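Side-chain contacts in uncharacterized conserved protein of COG5135 (Nostoc punctiforme, PDB 2I51), which binds flavin mononucleotide and is related to the pyridoxamine 5'-phosphate oxidases, although its own reaction and substrate remain uncharacterised: residues 9-14 with 77-82; 47-52 with 104-109; 56-61 with 115-120; 166-169 with 174-177. All blocks are in the same frame, centred on the assembly; numbering follows the deposited sequence. Where two conformers were deposited one is given.

Interaction 1: residues 9-14 with 77-82. With FMN (flavin mononucleotide), chain P.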
# COMPACT_ATOMS: atom_id res chain seq x y z
N GLY A 9 -8.80 17.38 10.67
CA GLY A 9 -8.38 18.59 10.02
C GLY A 9 -7.19 18.41 9.11
O GLY A 9 -7.14 18.97 8.00
N ALA A 10 -6.24 17.57 9.55
CA ALA A 10 -5.05 17.28 8.76
C ALA A 10 -5.45 16.61 7.45
O ALA A 10 -4.93 16.93 6.34
CB ALA A 10 -4.04 16.40 9.55
N ILE A 11 -6.35 15.63 7.54
CA ILE A 11 -6.84 14.96 6.35
C ILE A 11 -7.55 15.94 5.41
O ILE A 11 -7.37 15.91 4.20
CB ILE A 11 -7.83 13.78 6.70
CG1 ILE A 11 -6.96 12.59 7.18
CG2 ILE A 11 -8.71 13.36 5.47
CD1 ILE A 11 -6.23 11.87 6.08
N ALA A 12 -8.39 16.82 5.99
CA ALA A 12 -9.10 17.78 5.16
C ALA A 12 -8.14 18.69 4.43
O ALA A 12 -8.33 19.02 3.27
CB ALA A 12 -10.06 18.61 6.03
N HIS A 13 -7.09 19.11 5.12
CA HIS A 13 -6.07 20.02 4.51
C HIS A 13 -5.29 19.28 3.45
O HIS A 13 -4.91 19.89 2.44
CB HIS A 13 -5.18 20.58 5.62
CG HIS A 13 -4.29 21.69 5.17
ND1 HIS A 13 -3.00 21.90 5.65
CD2 HIS A 13 -4.59 22.77 4.43
CE1 HIS A 13 -2.54 23.04 5.13
NE2 HIS A 13 -3.49 23.57 4.38
N ALA A 14 -4.99 18.00 3.63
CA ALA A 14 -4.30 17.23 2.60
C ALA A 14 -5.19 17.04 1.38
O ALA A 14 -4.77 17.29 0.23
CB ALA A 14 -3.85 15.87 3.18
N ILE A 77 -4.22 1.17 6.34
CA ILE A 77 -4.09 1.88 5.09
C ILE A 77 -2.82 2.74 5.11
O ILE A 77 -2.35 3.19 6.17
CB ILE A 77 -5.33 2.68 4.72
CG1 ILE A 77 -5.61 3.71 5.83
CG2 ILE A 77 -6.51 1.73 4.40
CD1 ILE A 77 -6.65 4.76 5.41
N CYS A 78 -2.23 2.92 3.94
CA CYS A 78 -1.18 3.88 3.73
C CYS A 78 -1.67 4.76 2.63
O CYS A 78 -2.08 4.30 1.57
CB CYS A 78 0.11 3.20 3.37
SG CYS A 78 1.47 4.37 3.21
N TRP A 79 -1.63 6.07 2.89
CA TRP A 79 -2.21 7.09 1.99
C TRP A 79 -1.17 8.18 1.78
O TRP A 79 -0.81 8.89 2.74
CB TRP A 79 -3.44 7.62 2.63
CG TRP A 79 -4.35 8.46 1.75
CD1 TRP A 79 -4.20 8.82 0.43
CD2 TRP A 79 -5.65 8.93 2.16
NE1 TRP A 79 -5.35 9.48 0.00
CE2 TRP A 79 -6.24 9.54 1.03
CE3 TRP A 79 -6.38 8.83 3.33
CZ2 TRP A 79 -7.54 10.08 1.08
CZ3 TRP A 79 -7.61 9.42 3.41
CH2 TRP A 79 -8.17 10.01 2.29
N TYR A 80 -0.67 8.29 0.57
CA TYR A 80 0.34 9.26 0.22
C TYR A 80 -0.26 10.35 -0.66
O TYR A 80 -0.97 10.08 -1.66
CB TYR A 80 1.56 8.60 -0.49
CG TYR A 80 2.62 9.59 -0.85
CD1 TYR A 80 3.32 10.25 0.15
CD2 TYR A 80 2.88 9.96 -2.17
CE1 TYR A 80 4.24 11.23 -0.12
CE2 TYR A 80 3.82 10.95 -2.46
CZ TYR A 80 4.53 11.58 -1.43
OH TYR A 80 5.43 12.56 -1.68
N PHE A 81 0.03 11.60 -0.30
CA PHE A 81 -0.48 12.80 -0.97
C PHE A 81 0.67 13.46 -1.71
O PHE A 81 1.53 14.05 -1.12
CB PHE A 81 -1.06 13.75 0.07
CG PHE A 81 -2.38 13.31 0.61
CD1 PHE A 81 -3.54 13.66 -0.02
CD2 PHE A 81 -2.46 12.51 1.73
CE1 PHE A 81 -4.81 13.26 0.50
CE2 PHE A 81 -3.67 12.07 2.23
CZ PHE A 81 -4.85 12.47 1.65
N PRO A 82 0.69 13.31 -3.05
CA PRO A 82 1.88 13.70 -3.77
C PRO A 82 2.20 15.16 -3.89
O PRO A 82 3.38 15.51 -3.98
CB PRO A 82 1.69 13.05 -5.16
CG PRO A 82 0.71 12.08 -5.02
CD PRO A 82 -0.25 12.57 -3.91
N1 FMN P . 11.11 4.70 4.91
C2 FMN P . 12.15 3.83 4.64
O2 FMN P . 12.58 3.06 5.51
N3 FMN P . 12.68 3.77 3.38
C4 FMN P . 12.31 4.58 2.34
O4 FMN P . 12.73 4.42 1.19
C4A FMN P . 11.27 5.47 2.60
N5 FMN P . 10.85 6.33 1.59
C5A FMN P . 9.69 7.08 1.83
C6 FMN P . 9.16 7.84 0.80
C7 FMN P . 8.01 8.63 0.99
C7M FMN P . 7.38 9.34 -0.19
C8 FMN P . 7.40 8.64 2.24
C8M FMN P . 6.03 9.29 2.42
C9 FMN P . 7.95 7.91 3.27
C9A FMN P . 9.10 7.12 3.10
N10 FMN P . 9.67 6.39 4.15
C10 FMN P . 10.70 5.49 3.89
C1' FMN P . 9.16 6.46 5.56
C2' FMN P . 8.21 5.30 5.79
O2' FMN P . 6.97 5.47 5.06
C3' FMN P . 7.94 5.08 7.29
O3' FMN P . 7.46 6.31 7.88
C4' FMN P . 9.25 4.71 7.97
O4' FMN P . 10.05 3.80 7.22
C5' FMN P . 8.87 4.02 9.27
O5' FMN P . 8.15 2.84 9.02
P FMN P . 8.02 1.65 10.05
O1P FMN P . 9.34 0.92 10.09
O2P FMN P . 7.75 2.38 11.37
O3P FMN P . 6.90 0.79 9.61

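Interaction 2: residues 47-52 with 104-109. With EDO (1,2-ethanediol), chain M; EDO (1,2-ethanediol), chain K.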
# COMPACT_ATOMS: atom_id res chain seq x y z
N GLY A 47 -14.95 9.12 0.96
CA GLY A 47 -15.42 9.99 2.00
C GLY A 47 -15.56 9.33 3.35
O GLY A 47 -15.43 8.13 3.49
N PHE A 48 -15.81 10.13 4.37
CA PHE A 48 -16.20 9.64 5.68
C PHE A 48 -17.70 9.38 5.76
O PHE A 48 -18.50 10.09 5.17
CB PHE A 48 -15.80 10.66 6.72
CG PHE A 48 -14.28 10.78 6.88
CD1 PHE A 48 -13.58 9.93 7.73
CD2 PHE A 48 -13.57 11.71 6.13
CE1 PHE A 48 -12.18 10.02 7.85
CE2 PHE A 48 -12.18 11.77 6.22
CZ PHE A 48 -11.51 10.92 7.05
N LEU A 49 -18.04 8.40 6.58
CA LEU A 49 -19.43 8.09 6.85
C LEU A 49 -19.93 9.20 7.74
O LEU A 49 -19.30 9.55 8.73
CB LEU A 49 -19.53 6.75 7.54
CG LEU A 49 -20.91 6.32 7.96
CD1 LEU A 49 -21.83 6.17 6.71
CD2 LEU A 49 -20.76 5.02 8.74
N GLU A 50 -21.10 9.72 7.43
CA GLU A 50 -21.62 10.89 8.12
C GLU A 50 -21.74 10.64 9.62
O GLU A 50 -22.11 9.53 10.07
CB GLU A 50 -22.96 11.31 7.53
CG GLU A 50 -23.99 10.22 7.57
N ASP A 51 -21.38 11.67 10.39
CA ASP A 51 -21.40 11.61 11.81
C ASP A 51 -20.49 10.59 12.46
O ASP A 51 -20.66 10.22 13.63
CB ASP A 51 -22.82 11.46 12.34
CG ASP A 51 -23.31 12.73 12.99
OD1 ASP A 51 -23.24 13.81 12.33
OD2 ASP A 51 -23.69 12.65 14.17
N THR A 52 -19.46 10.16 11.71
CA THR A 52 -18.47 9.26 12.26
C THR A 52 -17.09 9.67 11.73
O THR A 52 -16.99 10.55 10.85
CB THR A 52 -18.67 7.81 11.81
OG1 THR A 52 -18.21 7.64 10.49
CG2 THR A 52 -20.19 7.36 11.90
N GLN A 104 -27.26 -5.19 9.80
CA GLN A 104 -28.55 -4.64 9.32
C GLN A 104 -28.67 -3.18 9.60
O GLN A 104 -29.23 -2.43 8.78
CB GLN A 104 -29.73 -5.39 9.93
CG GLN A 104 -30.03 -6.67 9.22
CD GLN A 104 -30.14 -6.48 7.69
OE1 GLN A 104 -29.24 -6.88 6.97
NE2 GLN A 104 -31.22 -5.78 7.21
N ASP A 105 -28.13 -2.74 10.73
CA ASP A 105 -28.13 -1.33 11.08
C ASP A 105 -27.38 -0.43 10.10
O ASP A 105 -27.61 0.77 10.09
CB ASP A 105 -27.58 -1.08 12.49
CG ASP A 105 -26.16 -1.64 12.70
OD1 ASP A 105 -25.83 -2.73 12.17
OD2 ASP A 105 -25.39 -1.00 13.45
N LEU A 106 -26.47 -0.99 9.31
CA LEU A 106 -25.72 -0.21 8.35
C LEU A 106 -26.22 -0.41 6.91
O LEU A 106 -25.56 0.05 5.98
CB LEU A 106 -24.22 -0.59 8.42
CG LEU A 106 -23.54 -0.05 9.71
CD1 LEU A 106 -22.24 -0.75 9.96
CD2 LEU A 106 -23.31 1.46 9.51
N GLN A 107 -27.33 -1.09 6.74
CA GLN A 107 -27.86 -1.19 5.35
C GLN A 107 -28.16 0.18 4.75
O GLN A 107 -27.87 0.40 3.58
CB GLN A 107 -29.02 -2.16 5.23
CG GLN A 107 -28.57 -3.60 5.38
CD GLN A 107 -27.66 -4.07 4.29
OE1 GLN A 107 -27.83 -3.69 3.12
NE2 GLN A 107 -26.66 -4.94 4.65
N PRO A 108 -28.77 1.14 5.50
CA PRO A 108 -28.98 2.44 4.90
C PRO A 108 -27.68 3.07 4.39
O PRO A 108 -27.70 3.70 3.31
CB PRO A 108 -29.63 3.24 6.03
CG PRO A 108 -30.33 2.20 6.86
CD PRO A 108 -29.43 1.03 6.84
N ALA A 109 -26.56 2.90 5.11
CA ALA A 109 -25.29 3.41 4.64
C ALA A 109 -24.86 2.74 3.37
O ALA A 109 -24.33 3.36 2.48
CB ALA A 109 -24.21 3.26 5.72
C1 EDO M . -29.60 -7.18 3.49
O1 EDO M . -29.45 -8.12 4.56
C2 EDO M . -31.07 -6.87 3.28
O2 EDO M . -31.61 -6.10 4.37
C1 EDO K . -27.28 -6.57 12.86
O1 EDO K . -27.47 -7.40 11.71
C2 EDO K . -26.06 -6.98 13.68
O2 EDO K . -25.04 -5.98 13.54

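Interaction 3: residues 56-61 with 115-120. With FMN (flavin mononucleotide), chain C; EDO (1,2-ethanediol), chain E; EDO (1,2-ethanediol), chain N.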
# COMPACT_ATOMS: atom_id res chain seq x y z
N ARG A 56 -15.03 5.35 4.10
CA ARG A 56 -15.84 4.51 3.20
C ARG A 56 -15.07 4.09 1.98
O ARG A 56 -14.40 4.90 1.32
CB ARG A 56 -17.08 5.28 2.71
CG ARG A 56 -17.97 5.76 3.75
CD ARG A 56 -19.31 6.22 3.15
NE ARG A 56 -19.14 7.27 2.16
CZ ARG A 56 -20.11 7.76 1.39
NH1 ARG A 56 -21.39 7.34 1.50
NH2 ARG A 56 -19.81 8.67 0.47
N PHE A 57 -15.24 2.80 1.62
CA PHE A 57 -14.77 2.23 0.38
C PHE A 57 -15.86 1.27 -0.11
O PHE A 57 -16.76 0.90 0.67
CB PHE A 57 -13.50 1.42 0.63
CG PHE A 57 -12.45 2.18 1.38
CD1 PHE A 57 -11.58 2.97 0.70
CD2 PHE A 57 -12.37 2.10 2.73
CE1 PHE A 57 -10.64 3.71 1.39
CE2 PHE A 57 -11.41 2.78 3.44
CZ PHE A 57 -10.54 3.61 2.73
N ILE A 58 -15.73 0.84 -1.35
CA ILE A 58 -16.57 -0.22 -1.90
C ILE A 58 -15.70 -1.35 -2.39
O ILE A 58 -14.52 -1.13 -2.76
CB ILE A 58 -17.48 0.31 -3.03
CG1 ILE A 58 -16.72 0.63 -4.31
CG2 ILE A 58 -18.34 1.45 -2.51
CD1 ILE A 58 -17.57 1.17 -5.50
N THR A 59 -16.27 -2.54 -2.40
CA THR A 59 -15.57 -3.71 -2.93
C THR A 59 -16.58 -4.76 -3.30
O THR A 59 -17.75 -4.69 -2.92
CB THR A 59 -14.48 -4.23 -1.99
OG1 THR A 59 -13.51 -4.99 -2.73
CG2 THR A 59 -15.07 -5.04 -0.84
N ASP A 60 -16.14 -5.73 -4.08
CA ASP A 60 -16.97 -6.84 -4.53
C ASP A 60 -16.86 -8.02 -3.57
O ASP A 60 -15.76 -8.39 -3.15
CB ASP A 60 -16.49 -7.23 -5.94
CG ASP A 60 -17.46 -8.08 -6.71
OD1 ASP A 60 -17.91 -9.13 -6.22
OD2 ASP A 60 -17.78 -7.67 -7.84
N THR A 61 -18.00 -8.65 -3.21
CA THR A 61 -17.98 -9.82 -2.32
C THR A 61 -17.17 -10.97 -2.92
O THR A 61 -16.74 -11.87 -2.18
CB THR A 61 -19.39 -10.40 -2.01
OG1 THR A 61 -19.99 -10.79 -3.24
CG2 THR A 61 -20.29 -9.39 -1.33
N GLN A 115 -26.17 4.29 -4.25
CA GLN A 115 -26.89 5.32 -4.98
C GLN A 115 -26.01 6.52 -5.38
O GLN A 115 -26.29 7.16 -6.41
CB GLN A 115 -28.07 5.78 -4.15
CG GLN A 115 -29.13 4.69 -4.05
CD GLN A 115 -30.34 5.14 -3.28
OE1 GLN A 115 -30.38 6.29 -2.83
NE2 GLN A 115 -31.30 4.25 -3.05
N GLU A 116 -24.98 6.79 -4.59
CA GLU A 116 -24.08 7.90 -4.83
C GLU A 116 -23.06 7.62 -5.91
O GLU A 116 -22.38 8.55 -6.43
CB GLU A 116 -23.38 8.25 -3.49
CG GLU A 116 -24.32 8.89 -2.52
CD GLU A 116 -23.92 8.91 -1.04
OE1 GLU A 116 -22.79 8.50 -0.72
OE2 GLU A 116 -24.77 9.35 -0.20
N LEU A 117 -22.85 6.36 -6.23
CA LEU A 117 -21.92 6.00 -7.27
C LEU A 117 -22.31 6.50 -8.65
O LEU A 117 -23.47 6.76 -8.94
CB LEU A 117 -21.77 4.49 -7.34
CG LEU A 117 -21.24 3.79 -6.09
CD1 LEU A 117 -21.18 2.30 -6.37
CD2 LEU A 117 -19.86 4.30 -5.67
N SER A 118 -21.32 6.58 -9.56
CA SER A 118 -21.67 6.71 -10.95
C SER A 118 -22.23 5.42 -11.57
O SER A 118 -22.04 4.32 -11.06
CB SER A 118 -20.44 7.12 -11.78
OG SER A 118 -19.48 6.09 -11.69
N ASP A 119 -22.88 5.54 -12.73
CA ASP A 119 -23.26 4.36 -13.49
C ASP A 119 -22.07 3.47 -13.77
O ASP A 119 -22.17 2.27 -13.68
CB ASP A 119 -23.97 4.71 -14.81
CG ASP A 119 -25.38 5.21 -14.62
OD1 ASP A 119 -26.07 4.80 -13.63
OD2 ASP A 119 -25.86 5.95 -15.51
N ALA A 120 -20.95 4.08 -14.16
CA ALA A 120 -19.76 3.28 -14.47
C ALA A 120 -19.31 2.41 -13.30
O ALA A 120 -18.93 1.22 -13.47
CB ALA A 120 -18.59 4.22 -14.93
N1 FMN C . -10.82 -2.47 -5.83
C2 FMN C . -11.87 -2.39 -4.99
O2 FMN C . -12.38 -3.39 -4.47
N3 FMN C . -12.38 -1.15 -4.66
C4 FMN C . -11.88 0.02 -5.16
O4 FMN C . -12.26 1.17 -4.73
C4A FMN C . -10.80 -0.05 -6.03
N5 FMN C . -10.26 1.09 -6.59
C5A FMN C . -9.04 0.97 -7.30
C6 FMN C . -8.42 2.11 -7.77
C7 FMN C . -7.23 2.06 -8.51
C7M FMN C . -6.46 3.32 -8.78
C8 FMN C . -6.71 0.80 -8.79
C8M FMN C . -5.28 0.69 -9.35
C9 FMN C . -7.34 -0.36 -8.33
C9A FMN C . -8.53 -0.28 -7.62
N10 FMN C . -9.18 -1.41 -7.18
C10 FMN C . -10.26 -1.32 -6.35
C1' FMN C . -8.75 -2.80 -7.62
C2' FMN C . -7.90 -3.40 -6.50
O2' FMN C . -6.63 -2.71 -6.39
C3' FMN C . -7.68 -4.92 -6.63
O3' FMN C . -7.17 -5.17 -7.93
C4' FMN C . -9.06 -5.61 -6.49
O4' FMN C . -9.89 -5.05 -5.46
C5' FMN C . -8.80 -7.06 -6.12
O5' FMN C . -8.08 -7.11 -4.89
P FMN C . -8.16 -8.38 -3.97
O1P FMN C . -9.50 -8.52 -3.35
O2P FMN C . -7.85 -9.59 -4.90
O3P FMN C . -7.03 -8.28 -2.99
C1 EDO E . -27.45 8.77 -1.57
O1 EDO E . -27.13 10.10 -1.14
C2 EDO E . -28.95 8.57 -1.52
O2 EDO E . -29.45 8.76 -2.84
C1 EDO N . -14.38 -13.60 -0.74
O1 EDO N . -12.96 -13.69 -0.72
C2 EDO N . -14.86 -14.15 -2.06
O2 EDO N . -16.17 -14.71 -1.89

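Interaction 4: residues 166-169 with 174-177. With FMN (flavin mononucleotide), chain P.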
# COMPACT_ATOMS: atom_id res chain seq x y z
N ASP A 166 -0.67 7.56 12.01
CA ASP A 166 0.73 8.08 11.95
C ASP A 166 0.76 9.02 10.76
O ASP A 166 0.52 8.59 9.62
CB ASP A 166 1.63 6.85 11.75
CG ASP A 166 3.12 7.11 11.74
OD1 ASP A 166 3.57 8.24 11.66
OD2 ASP A 166 3.84 6.07 11.72
N HIS A 167 0.98 10.30 11.00
CA HIS A 167 1.05 11.32 9.96
C HIS A 167 2.46 11.84 9.81
O HIS A 167 3.01 12.40 10.75
CB HIS A 167 0.13 12.47 10.35
CG HIS A 167 0.08 13.58 9.35
ND1 HIS A 167 -0.20 14.88 9.72
CD2 HIS A 167 0.23 13.58 8.00
CE1 HIS A 167 -0.20 15.64 8.64
NE2 HIS A 167 0.05 14.88 7.58
N LEU A 168 3.04 11.66 8.63
CA LEU A 168 4.40 12.04 8.32
C LEU A 168 4.34 13.14 7.26
O LEU A 168 3.74 12.95 6.20
CB LEU A 168 5.16 10.84 7.77
CG LEU A 168 6.59 11.11 7.29
CD1 LEU A 168 7.49 11.51 8.46
CD2 LEU A 168 7.13 9.86 6.60
N GLU A 169 4.94 14.28 7.58
CA GLU A 169 5.09 15.42 6.67
C GLU A 169 6.54 15.49 6.24
O GLU A 169 7.42 15.77 7.06
CB GLU A 169 4.69 16.71 7.39
CG GLU A 169 3.22 16.81 7.63
CD GLU A 169 2.80 18.07 8.34
OE1 GLU A 169 3.64 18.67 9.05
OE2 GLU A 169 1.62 18.44 8.18
N PRO A 174 13.37 18.92 9.88
CA PRO A 174 13.26 18.68 8.44
C PRO A 174 12.00 17.91 7.99
O PRO A 174 11.57 18.03 6.82
CB PRO A 174 14.52 17.85 8.14
CG PRO A 174 14.82 17.13 9.40
CD PRO A 174 14.22 17.91 10.55
N GLN A 175 11.45 17.11 8.90
CA GLN A 175 10.21 16.37 8.70
C GLN A 175 9.47 16.38 9.99
O GLN A 175 10.08 16.54 11.05
CB GLN A 175 10.48 14.91 8.34
CG GLN A 175 11.34 14.74 7.10
CD GLN A 175 11.52 13.27 6.68
OE1 GLN A 175 12.16 12.96 5.67
NE2 GLN A 175 10.97 12.35 7.49
N ASN A 176 8.15 16.25 9.93
CA ASN A 176 7.32 16.20 11.14
C ASN A 176 6.57 14.87 11.13
O ASN A 176 6.12 14.42 10.08
CB ASN A 176 6.29 17.34 11.14
CG ASN A 176 6.91 18.72 10.97
OD1 ASN A 176 7.92 18.99 11.56
ND2 ASN A 176 6.30 19.58 10.16
N ARG A 177 6.46 14.23 12.28
CA ARG A 177 5.72 12.99 12.41
C ARG A 177 4.92 13.03 13.70
O ARG A 177 5.46 13.38 14.76
CB ARG A 177 6.70 11.84 12.42
CG ARG A 177 6.03 10.48 12.26
CD ARG A 177 7.04 9.41 12.17
NE ARG A 177 6.46 8.07 12.13
CZ ARG A 177 7.14 6.97 12.44
NH1 ARG A 177 8.41 7.07 12.79
NH2 ARG A 177 6.57 5.78 12.41
N1 FMN P . 11.11 4.70 4.91
C2 FMN P . 12.15 3.83 4.64
O2 FMN P . 12.58 3.06 5.51
N3 FMN P . 12.68 3.77 3.38
C4 FMN P . 12.31 4.58 2.34
O4 FMN P . 12.73 4.42 1.19
C4A FMN P . 11.27 5.47 2.60
N5 FMN P . 10.85 6.33 1.59
C5A FMN P . 9.69 7.08 1.83
C6 FMN P . 9.16 7.84 0.80
C7 FMN P . 8.01 8.63 0.99
C7M FMN P . 7.38 9.34 -0.19
C8 FMN P . 7.40 8.64 2.24
C8M FMN P . 6.03 9.29 2.42
C9 FMN P . 7.95 7.91 3.27
C9A FMN P . 9.10 7.12 3.10
N10 FMN P . 9.67 6.39 4.15
C10 FMN P . 10.70 5.49 3.89
C1' FMN P . 9.16 6.46 5.56
C2' FMN P . 8.21 5.30 5.79
O2' FMN P . 6.97 5.47 5.06
C3' FMN P . 7.94 5.08 7.29
O3' FMN P . 7.46 6.31 7.88
C4' FMN P . 9.25 4.71 7.97
O4' FMN P . 10.05 3.80 7.22
C5' FMN P . 8.87 4.02 9.27
O5' FMN P . 8.15 2.84 9.02
P FMN P . 8.02 1.65 10.05
O1P FMN P . 9.34 0.92 10.09
O2P FMN P . 7.75 2.38 11.37
O3P FMN P . 6.90 0.79 9.61

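Interaction 1: residues 9-14 with 77-82
The methyl of Ala14 stands almost exactly above the middle of the Phe81 ring: CB is 3.6 Å from the ring centroid and only 2° off the ring normal. All six ring carbons are therefore about equally far from it, a CH-pi contact with the whole face instead of one edge. Alanine suits the place because its single methyl can sit on the ring while the helix backbone stays close; the carbonyl O of Ala14 is itself 3.8 Å from Phe81 CD1. Phe81 has CG beside its backbone N and anti to the carbonyl carbon (chi1 -75°), which presents the ring to the helix. The same ring reaches back over Trp79, with Phe81 CZ lying 3.3 Å above the indole plane near its rim. One turn earlier on the helix, the CD1 of Ile11 lies 3.9 Å from Trp79 CZ3 in the conformer given. Trp79 NE1, the polar atom of the indole, is bonded to the carbonyl of Ala24. Were Phe81 replaced by an alanine, the Ala14 methyl would probably lose its aromatic platform and a gap would open beside the indole. Helix 8-17 packs on one side of strand 74-81, with Met90 of strand 86-97 and Leu27 of strand 26-32 nearby, whereas Tyr80, from the strand's other side, touches the C8M methyl of the flavin and Tyr26 of the second subunit.

Interaction 2: residues 47-52 with 104-109
No flat group lies between Leu49 and its partners Leu106 and Ala109; the aromatic ring of this loop, Phe48, turns elsewhere, forming a cation-pi contact with Arg8 and an edge-to-face pair with Phe45. The contact itself is made by branched and methyl ends. Leu49 CD1 touches Ala109 CB at 3.9 Å, and its other methyl, CD2, approaches Leu106 CD2 more loosely at 4.4 Å. With CG anti to the backbone N (chi1 177°), the Leu49 side chain extends from the loop to the start of helix 107-116, where the short Ala109 allows a close approach. The loop end is shaped by a type II beta turn from Leu49 to Thr52. Leu49 O receives both Thr52 N, at 3.0 Å, and Thr52 OG1, at 2.8 Å, from the same face of its plane, the hydroxyl lying above that plane. Threonine thus closes the turn twice over, and its OG1 is also bonded to Gln54 N. Leu49 also touches Leu159 and Ala109 touches Leu157, both on strand 155-169, while Leu106 rests on Thr95 and Ile97 of strand 86-97. Since no hydrogen bond or charge pair crosses between the segments, loop and helix are held here by a small apolar contact, which relies on shape and gives little directional fixing.

Interaction 3: residues 56-61 with 115-120
Arg56 grips one oxygen of Glu116 with both of its terminal nitrogens. The shorter arm of this salt bridge runs from Arg56 NH1 to Glu116 OE1, 2.9 Å and fairly straight at 155°; Arg56 NH2 reaches the same OE1 at 3.2 Å and is more bent. The oxygen lies close to the guanidinium plane at its edge, but the carboxylate is turned 58° against that plane, so the fork closes on a single atom. A bend at chi3 (-58°) turns the arginine end toward the helix. Arg56 NH2 also bonds the carbonyl of Arg46, and Glu116 OE2 holds a 1,2-ethanediol, probably from the crystallisation liquor. A leucine in place of Arg56 would probably leave the Glu116 carboxylate without its charge mate and the Arg46 carbonyl without this donor. Further in, Ile58 and Leu117 meet tip to tip, Ile58 CD1 lying 3.9 Å from both Leu117 CD1 and Leu117 CD2; both side chains also touch Phe155, and Met113 packs on Ile58. These branched apolar residues suit a buried seam between strand 55-60 and the end of helix 107-116. The strand's polar edge serves the cofactor: flavin N3 donates to Ile58 O at 2.9 Å, almost linearly, and Thr59 OG1 bonds flavin O2 at 2.6 Å. The contact is thus split in its chemistry, a charge pair toward the solvent side and hydrocarbon inside, on a strand whose backbone and threonine recognise the pyrimidine side of the flavin.

Interaction 4: residues 166-169 with 174-177
A beta hairpin brings Leu168 opposite Arg177 and Glu169 opposite Asn176, at the end of strand 155-169 and the start of strand 176-182. Glu169 and Asn176 form the hydrogen-bonded pair of the antiparallel register: Glu169 N reaches Asn176 O at 2.8 Å, and Asn176 N returns to Glu169 O at 3.0 Å. Their side chains repeat the link on the same face, Asn176 ND2 donating to Glu169 OE1 at 3.0 Å, with the oxygen near the amide plane. Leu168 and Arg177, the non-hydrogen-bonded pair, share the other face. Arg177 runs extended from CG to NE, and this carries its guanidinium alongside Asp166 for a side-on grip: NE bonds Asp166 OD1 at 2.9 Å and NH2 bonds Asp166 OD2 at 2.8 Å. Carboxylate and guanidinium are nearly coplanar, 18° apart, so two firm bonds fix the rotation of the arginine end. Its NH1 turns to the C-terminal carboxylate of Pro195, while NH2 comes within 3.7 Å of phosphate oxygen O2P of the flavin nucleotide, too long for a hydrogen bond, though the charges probably still attract. Leu168 adds an apolar side to the pocket, its CD2 lying 3.9 Å from flavin C9 and about as near ribityl O3'. Strand 86-97 borders the hairpin through Arg89 and Gln87, with His167 stacked on Phe88, and Arg134 of the second subunit bonds the carbonyl of Gln175.

How the interactions relate
Interactions 1 and 4 lie 12 Å apart between centres and meet where Ala10 CB touches His167 CE1 at 4.0 Å; both border the same flavin, the first through Tyr80 and the other through Leu168 and Arg177. Interaction 3, its centre about 32 Å from that of interaction 4 and on the opposite side of the chain's centre, serves the other flavin of the dimer. Each cofactor therefore draws on both subunits: one chain offers the 56-61 strand, its mate 77-82 and the hairpin segments 166-169 and 174-177. Interaction 2 touches no flavin, but it adjoins interaction 3 through a probable hydrogen bond from Arg56 N to Gly47 O, 2.9 Å, and shares helix 107-116 with it.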